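Long-range contact in galactose-binding like protein (Bacteroides thetaiotaomicron, PDB 7M1A), which is a SusE-like protein that may bind or process sugars, this chain being its C-terminal, galactose-binding-like part, which binds calcium: residues G44-F58 with K157-T171. Numbering follows the deposited sequence.
With CA (calcium ion), chain F; EDO (1,2-ethanediol), chain E.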
loop_
_atom_site.group_PDB
_atom_site.type_symbol
_atom_site.label_atom_id
_atom_site.label_comp_id
_atom_site.label_asym_id
_atom_site.label_seq_id
_atom_site.Cartn_x
_atom_site.Cartn_y
_atom_site.Cartn_z
ATOM N N GLY A 44 -12.585 -5.308 -2.664
ATOM C CA GLY A 44 -11.593 -6.343 -2.429
ATOM C C GLY A 44 -10.298 -5.970 -3.139
ATOM O O GLY A 44 -10.062 -4.783 -3.472
ATOM N N LEU A 45 -9.431 -6.965 -3.360
ATOM C CA LEU A 45 -8.241 -6.773 -4.135
ATOM C C LEU A 45 -8.345 -7.620 -5.386
ATOM O O LEU A 45 -9.142 -8.591 -5.453
ATOM C CB LEU A 45 -6.951 -7.027 -3.336
ATOM C CG LEU A 45 -6.656 -8.479 -2.906
ATOM C CD1 LEU A 45 -6.161 -9.377 -4.046
ATOM C CD2 LEU A 45 -5.593 -8.470 -1.789
ATOM N N HIS A 46 -7.574 -7.215 -6.398
ATOM C CA HIS A 46 -7.668 -7.918 -7.670
ATOM C C HIS A 46 -6.396 -7.701 -8.472
ATOM O O HIS A 46 -6.011 -6.556 -8.691
ATOM C CB HIS A 46 -8.882 -7.344 -8.445
ATOM C CG HIS A 46 -9.349 -8.214 -9.551
ATOM N ND1 HIS A 46 -8.497 -8.765 -10.540
ATOM C CD2 HIS A 46 -10.621 -8.599 -9.839
ATOM C CE1 HIS A 46 -9.286 -9.475 -11.356
ATOM N NE2 HIS A 46 -10.560 -9.387 -10.935
ATOM N N THR A 47 -5.697 -8.780 -8.890
ATOM C CA THR A 47 -4.448 -8.611 -9.640
ATOM C C THR A 47 -4.645 -8.429 -11.137
ATOM O O THR A 47 -3.637 -8.253 -11.835
ATOM C CB THR A 47 -3.546 -9.842 -9.447
ATOM O OG1 THR A 47 -4.170 -11.030 -9.944
ATOM C CG2 THR A 47 -3.200 -10.077 -7.984
ATOM N N GLY A 48 -5.921 -8.439 -11.610
ATOM C CA GLY A 48 -6.163 -8.285 -13.040
ATOM C C GLY A 48 -6.306 -9.644 -13.736
ATOM O O GLY A 48 -6.536 -10.695 -13.118
ATOM N N THR A 49 -6.179 -9.604 -15.068
ATOM C CA THR A 49 -6.333 -10.794 -15.917
ATOM C C THR A 49 -5.176 -10.919 -16.884
ATOM O O THR A 49 -5.266 -11.739 -17.764
ATOM C CB THR A 49 -7.655 -10.740 -16.689
ATOM O OG1 THR A 49 -7.754 -9.525 -17.442
ATOM C CG2 THR A 49 -8.849 -10.732 -15.754
ATOM N N GLY A 50 -4.116 -10.134 -16.743
ATOM C CA GLY A 50 -2.914 -10.348 -17.555
ATOM C C GLY A 50 -2.240 -11.681 -17.214
ATOM O O GLY A 50 -2.341 -12.201 -16.092
ATOM N N THR A 51 -1.517 -12.247 -18.182
ATOM C CA THR A 51 -0.905 -13.542 -17.937
ATOM C C THR A 51 0.361 -13.303 -17.130
ATOM O O THR A 51 1.161 -12.449 -17.505
ATOM C CB THR A 51 -0.486 -14.207 -19.250
ATOM O OG1 THR A 51 -1.746 -14.454 -19.919
ATOM C CG2 THR A 51 0.350 -15.445 -19.035
ATOM N N LYS A 52 0.491 -14.011 -15.993
ATOM C CA LYS A 52 1.678 -13.926 -15.164
ATOM C C LYS A 52 2.655 -15.050 -15.455
ATOM O O LYS A 52 2.205 -16.148 -15.804
ATOM C CB LYS A 52 1.309 -13.870 -13.667
ATOM C CG LYS A 52 0.515 -12.616 -13.307
ATOM C CD LYS A 52 0.174 -12.551 -11.814
ATOM C CE LYS A 52 -0.489 -11.235 -11.403
ATOM N NZ LYS A 52 0.449 -10.094 -11.623
ATOM N N ASP A 53 3.919 -14.811 -15.105
ATOM C CA ASP A 53 4.987 -15.811 -15.234
ATOM C C ASP A 53 4.915 -16.915 -14.166
ATOM O O ASP A 53 5.551 -17.973 -14.297
ATOM C CB ASP A 53 6.411 -15.206 -15.165
ATOM C CG ASP A 53 6.777 -14.455 -16.409
ATOM O OD1 ASP A 53 6.051 -14.589 -17.441
ATOM O OD2 ASP A 53 7.814 -13.764 -16.358
ATOM N N GLY A 54 4.205 -16.637 -13.095
ATOM C CA GLY A 54 4.121 -17.520 -11.956
ATOM C C GLY A 54 3.020 -17.056 -11.017
ATOM O O GLY A 54 2.425 -16.008 -11.214
ATOM N N PRO A 55 2.785 -17.843 -9.942
ATOM C CA PRO A 55 1.758 -17.547 -8.926
ATOM C C PRO A 55 1.790 -16.082 -8.501
ATOM O O PRO A 55 2.870 -15.515 -8.205
ATOM C CB PRO A 55 2.167 -18.476 -7.777
ATOM C CG PRO A 55 2.737 -19.725 -8.476
ATOM C CD PRO A 55 3.498 -19.112 -9.677
ATOM N N ALA A 56 0.612 -15.464 -8.354
ATOM C CA ALA A 56 0.580 -14.101 -7.832
ATOM C C ALA A 56 0.997 -14.170 -6.371
ATOM O O ALA A 56 0.635 -15.066 -5.633
ATOM C CB ALA A 56 -0.804 -13.513 -7.886
ATOM N N VAL A 57 1.753 -13.144 -5.932
ATOM C CA VAL A 57 2.233 -13.058 -4.553
ATOM C C VAL A 57 1.954 -11.645 -4.029
ATOM O O VAL A 57 2.304 -10.702 -4.691
ATOM C CB VAL A 57 3.734 -13.439 -4.446
ATOM C CG1 VAL A 57 4.300 -13.172 -3.056
ATOM C CG2 VAL A 57 4.004 -14.829 -4.941
ATOM N N PHE A 58 1.452 -11.535 -2.786
ATOM C CA PHE A 58 1.442 -10.196 -2.185
ATOM C C PHE A 58 1.679 -10.382 -0.678
ATOM O O PHE A 58 1.645 -11.497 -0.133
ATOM C CB PHE A 58 0.132 -9.456 -2.522
ATOM C CG PHE A 58 -1.104 -10.069 -1.947
ATOM C CD1 PHE A 58 -1.520 -9.840 -0.643
ATOM C CD2 PHE A 58 -1.820 -11.005 -2.714
ATOM C CE1 PHE A 58 -2.639 -10.459 -0.096
ATOM C CE2 PHE A 58 -2.937 -11.648 -2.174
ATOM C CZ PHE A 58 -3.335 -11.426 -0.853
ATOM N N LYS A 157 0.183 -16.621 -1.686
ATOM C CA LYS A 157 0.584 -17.049 -3.028
ATOM C C LYS A 157 -0.597 -17.777 -3.701
ATOM O O LYS A 157 -1.105 -18.745 -3.149
ATOM C CB LYS A 157 1.815 -17.945 -2.886
ATOM C CG LYS A 157 2.382 -18.504 -4.199
ATOM C CD LYS A 157 3.498 -19.612 -3.947
ATOM C CE LYS A 157 4.222 -19.882 -5.245
ATOM N NZ LYS A 157 5.327 -20.867 -5.114
ATOM N N CYS A 158 -0.996 -17.315 -4.905
ATOM C CA CYS A 158 -2.097 -17.947 -5.632
ATOM C C CYS A 158 -1.519 -18.928 -6.652
ATOM O O CYS A 158 -1.012 -18.505 -7.711
ATOM C CB CYS A 158 -2.969 -16.886 -6.307
ATOM S SG CYS A 158 -4.447 -17.747 -6.911
ATOM N N LEU A 159 -1.563 -20.242 -6.323
ATOM C CA LEU A 159 -1.053 -21.244 -7.255
ATOM C C LEU A 159 -1.979 -21.434 -8.454
ATOM O O LEU A 159 -1.513 -21.695 -9.561
ATOM C CB LEU A 159 -0.908 -22.588 -6.572
ATOM C CG LEU A 159 -0.041 -22.627 -5.327
ATOM C CD1 LEU A 159 -0.146 -24.000 -4.631
ATOM C CD2 LEU A 159 1.417 -22.348 -5.671
ATOM N N LYS A 160 -3.302 -21.333 -8.244
ATOM C CA LYS A 160 -4.266 -21.514 -9.322
ATOM C C LYS A 160 -5.577 -20.904 -8.904
ATOM O O LYS A 160 -6.003 -21.136 -7.747
ATOM C CB LYS A 160 -4.428 -23.016 -9.684
ATOM C CG LYS A 160 -5.226 -23.365 -10.946
ATOM C CD LYS A 160 -5.413 -24.894 -11.083
ATOM C CE LYS A 160 -4.207 -25.580 -11.713
ATOM N NZ LYS A 160 -3.573 -24.749 -12.776
ATOM N N ASN A 161 -6.192 -20.167 -9.825
ATOM C CA ASN A 161 -7.529 -19.678 -9.544
ATOM C C ASN A 161 -8.576 -20.486 -10.312
ATOM O O ASN A 161 -8.264 -21.458 -10.984
ATOM C CB ASN A 161 -7.694 -18.183 -9.863
ATOM C CG ASN A 161 -7.409 -17.838 -11.307
ATOM O OD1 ASN A 161 -7.727 -18.631 -12.233
ATOM N ND2 ASN A 161 -6.800 -16.693 -11.557
ATOM N N TRP A 162 -9.842 -20.095 -10.189
ATOM C CA TRP A 162 -10.924 -20.886 -10.803
ATOM C C TRP A 162 -10.982 -20.750 -12.322
ATOM O O TRP A 162 -11.792 -21.457 -12.935
ATOM C CB TRP A 162 -12.267 -20.508 -10.135
ATOM C CG TRP A 162 -12.493 -21.234 -8.845
ATOM C CD1 TRP A 162 -12.242 -20.800 -7.546
ATOM C CD2 TRP A 162 -12.867 -22.621 -8.750
ATOM N NE1 TRP A 162 -12.496 -21.826 -6.660
ATOM C CE2 TRP A 162 -12.877 -22.951 -7.383
ATOM C CE3 TRP A 162 -13.177 -23.618 -9.709
ATOM C CZ2 TRP A 162 -13.222 -24.232 -6.934
ATOM C CZ3 TRP A 162 -13.509 -24.890 -9.269
ATOM C CH2 TRP A 162 -13.524 -25.188 -7.890
ATOM N N SER A 163 -10.205 -19.826 -12.923
ATOM C CA SER A 163 -10.045 -19.731 -14.380
ATOM C C SER A 163 -8.701 -20.352 -14.806
ATOM O O SER A 163 -8.308 -20.197 -15.957
ATOM C CB SER A 163 -10.150 -18.245 -14.776
ATOM O OG SER A 163 -11.472 -17.796 -14.486
ATOM N N ASN A 164 -8.080 -21.135 -13.926
ATOM C CA ASN A 164 -6.888 -21.899 -14.299
ATOM C C ASN A 164 -5.679 -20.993 -14.611
ATOM O O ASN A 164 -4.767 -21.374 -15.369
ATOM C CB ASN A 164 -7.133 -22.894 -15.450
ATOM C CG ASN A 164 -6.050 -23.951 -15.503
ATOM O OD1 ASN A 164 -5.536 -24.366 -14.462
ATOM N ND2 ASN A 164 -5.719 -24.422 -16.699
ATOM N N ASN A 165 -5.574 -19.857 -13.915
ATOM C CA ASN A 165 -4.370 -19.048 -14.048
ATOM C C ASN A 165 -3.910 -18.540 -12.668
ATOM O O ASN A 165 -4.370 -18.983 -11.612
ATOM C CB ASN A 165 -4.461 -17.985 -15.160
ATOM C CG ASN A 165 -5.497 -16.898 -14.856
ATOM O OD1 ASN A 165 -5.330 -16.087 -13.950
ATOM N ND2 ASN A 165 -6.600 -16.838 -15.621
ATOM N N TYR A 166 -2.933 -17.614 -12.687
ATOM C CA TYR A 166 -2.196 -17.250 -11.474
ATOM C C TYR A 166 -2.788 -15.996 -10.795
ATOM O O TYR A 166 -2.335 -15.668 -9.704
ATOM C CB TYR A 166 -0.715 -16.977 -11.786
ATOM C CG TYR A 166 0.094 -18.179 -12.170
ATOM C CD1 TYR A 166 0.048 -19.365 -11.451
ATOM C CD2 TYR A 166 0.787 -18.191 -13.376
ATOM C CE1 TYR A 166 0.817 -20.493 -11.815
ATOM C CE2 TYR A 166 1.529 -19.303 -13.765
ATOM C CZ TYR A 166 1.519 -20.466 -13.001
ATOM O OH TYR A 166 2.271 -21.553 -13.363
ATOM N N ASN A 167 -3.763 -15.299 -11.437
ATOM C CA ASN A 167 -4.361 -14.108 -10.849
ATOM C C ASN A 167 -5.116 -14.445 -9.572
ATOM O O ASN A 167 -5.521 -15.567 -9.343
ATOM C CB ASN A 167 -5.180 -13.371 -11.922
ATOM C CG ASN A 167 -4.252 -12.715 -12.915
ATOM O OD1 ASN A 167 -3.557 -11.737 -12.566
ATOM N ND2 ASN A 167 -4.232 -13.195 -14.149
ATOM N N ILE A 168 -5.393 -13.407 -8.791
ATOM C CA ILE A 168 -6.243 -13.605 -7.630
ATOM C C ILE A 168 -7.116 -12.370 -7.378
ATOM O O ILE A 168 -6.670 -11.222 -7.485
ATOM C CB ILE A 168 -5.415 -13.988 -6.361
ATOM C CG1 ILE A 168 -6.300 -14.313 -5.149
ATOM C CG2 ILE A 168 -4.385 -12.890 -6.047
ATOM C CD1 ILE A 168 -5.553 -14.901 -3.986
ATOM N N CYS A 169 -8.381 -12.599 -6.960
ATOM C CA CYS A 169 -9.213 -11.533 -6.408
ATOM C C CYS A 169 -10.028 -12.167 -5.252
ATOM O O CYS A 169 -10.426 -13.330 -5.317
ATOM C CB CYS A 169 -10.141 -10.947 -7.480
ATOM S SG CYS A 169 -11.332 -12.076 -8.245
ATOM N N PHE A 170 -10.356 -11.366 -4.247
ATOM C CA PHE A 170 -11.184 -11.803 -3.134
ATOM C C PHE A 170 -11.581 -10.576 -2.307
ATOM O O PHE A 170 -11.028 -9.469 -2.561
ATOM C CB PHE A 170 -10.573 -12.905 -2.258
ATOM C CG PHE A 170 -9.373 -12.483 -1.477
ATOM C CD1 PHE A 170 -8.114 -12.380 -2.119
ATOM C CD2 PHE A 170 -9.443 -12.224 -0.125
ATOM C CE1 PHE A 170 -6.964 -12.037 -1.399
ATOM C CE2 PHE A 170 -8.279 -11.865 0.598
ATOM C CZ PHE A 170 -7.070 -11.752 -0.065
ATOM N N THR A 171 -12.529 -10.740 -1.342
ATOM C CA THR A 171 -13.090 -9.591 -0.646
ATOM C C THR A 171 -12.562 -9.418 0.788
ATOM O O THR A 171 -12.564 -8.234 1.261
ATOM C CB THR A 171 -14.626 -9.594 -0.646
ATOM O OG1 THR A 171 -15.098 -8.414 0.018
ATOM C CG2 THR A 171 -15.242 -10.783 0.087
HETATM CA CA CA F . -13.390 -6.588 2.638
HETATM C C1 EDO E . -12.061 -10.429 -14.195
HETATM O O1 EDO E . -12.263 -10.399 -12.805
HETATM C C2 EDO E . -13.378 -10.429 -14.941
HETATM O O2 EDO E . -14.096 -9.491 -14.237
HETATM O O HOH W 1 -2.881 -9.555 -14.132
HETATM O O HOH W 2 -1.568 -16.048 -15.113
HETATM O O HOH W 3 -14.847 -5.425 1.207
#
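Leu45 pairs antiparallel with Phe170, its N donating to Phe170 O (3.1 Å) and its O accepting from Phe170 N; its methyls meet Phe170 CE1, whose ring takes Phe58 CZ at its edge. Next along, the His46 ring lies with one face over Cys169 CB, while NE2 donates to a bound ethanediol and ND1 accepts from Gly48 N. Past the strand, Thr47 N still donates to Ile168 O; with OG1 between backbone N and carbonyl carbon (chi1 62°), the hydroxyl stands in for a backbone acceptor toward Ile168 N (2.9 Å) and donates in the carbonyl plane to Asn167 OD1 (2.8 Å). Asn167 ND2 gives a nearly straight bond (171°) to Gly50 O, 2.9 Å away, and a more bent one to Asn165 OD1, from above its carbonyl plane. With an alanine in place of Asn167, Gly50 O would probably lose its side-chain donor and the Thr47 hydroxyl its acceptor, tying Gly48-Gly50 less firmly to 165-167. Lys52 O lies at the Tyr166 ring edge, in plane; Gly54 CA and Pro55 CD make CH-pi contacts over one face. Ala56 N bonds Tyr166 O, and Cys158 N bonds Ala56 O (2.9 Å). The segments thus link both antiparallel sheets of a galactose-binding-domain-like beta sandwich, beside the calcium site where Thr171 O binds the ion (2.3 Å) with Tyr28, Asn31, Arg33 and Glu172.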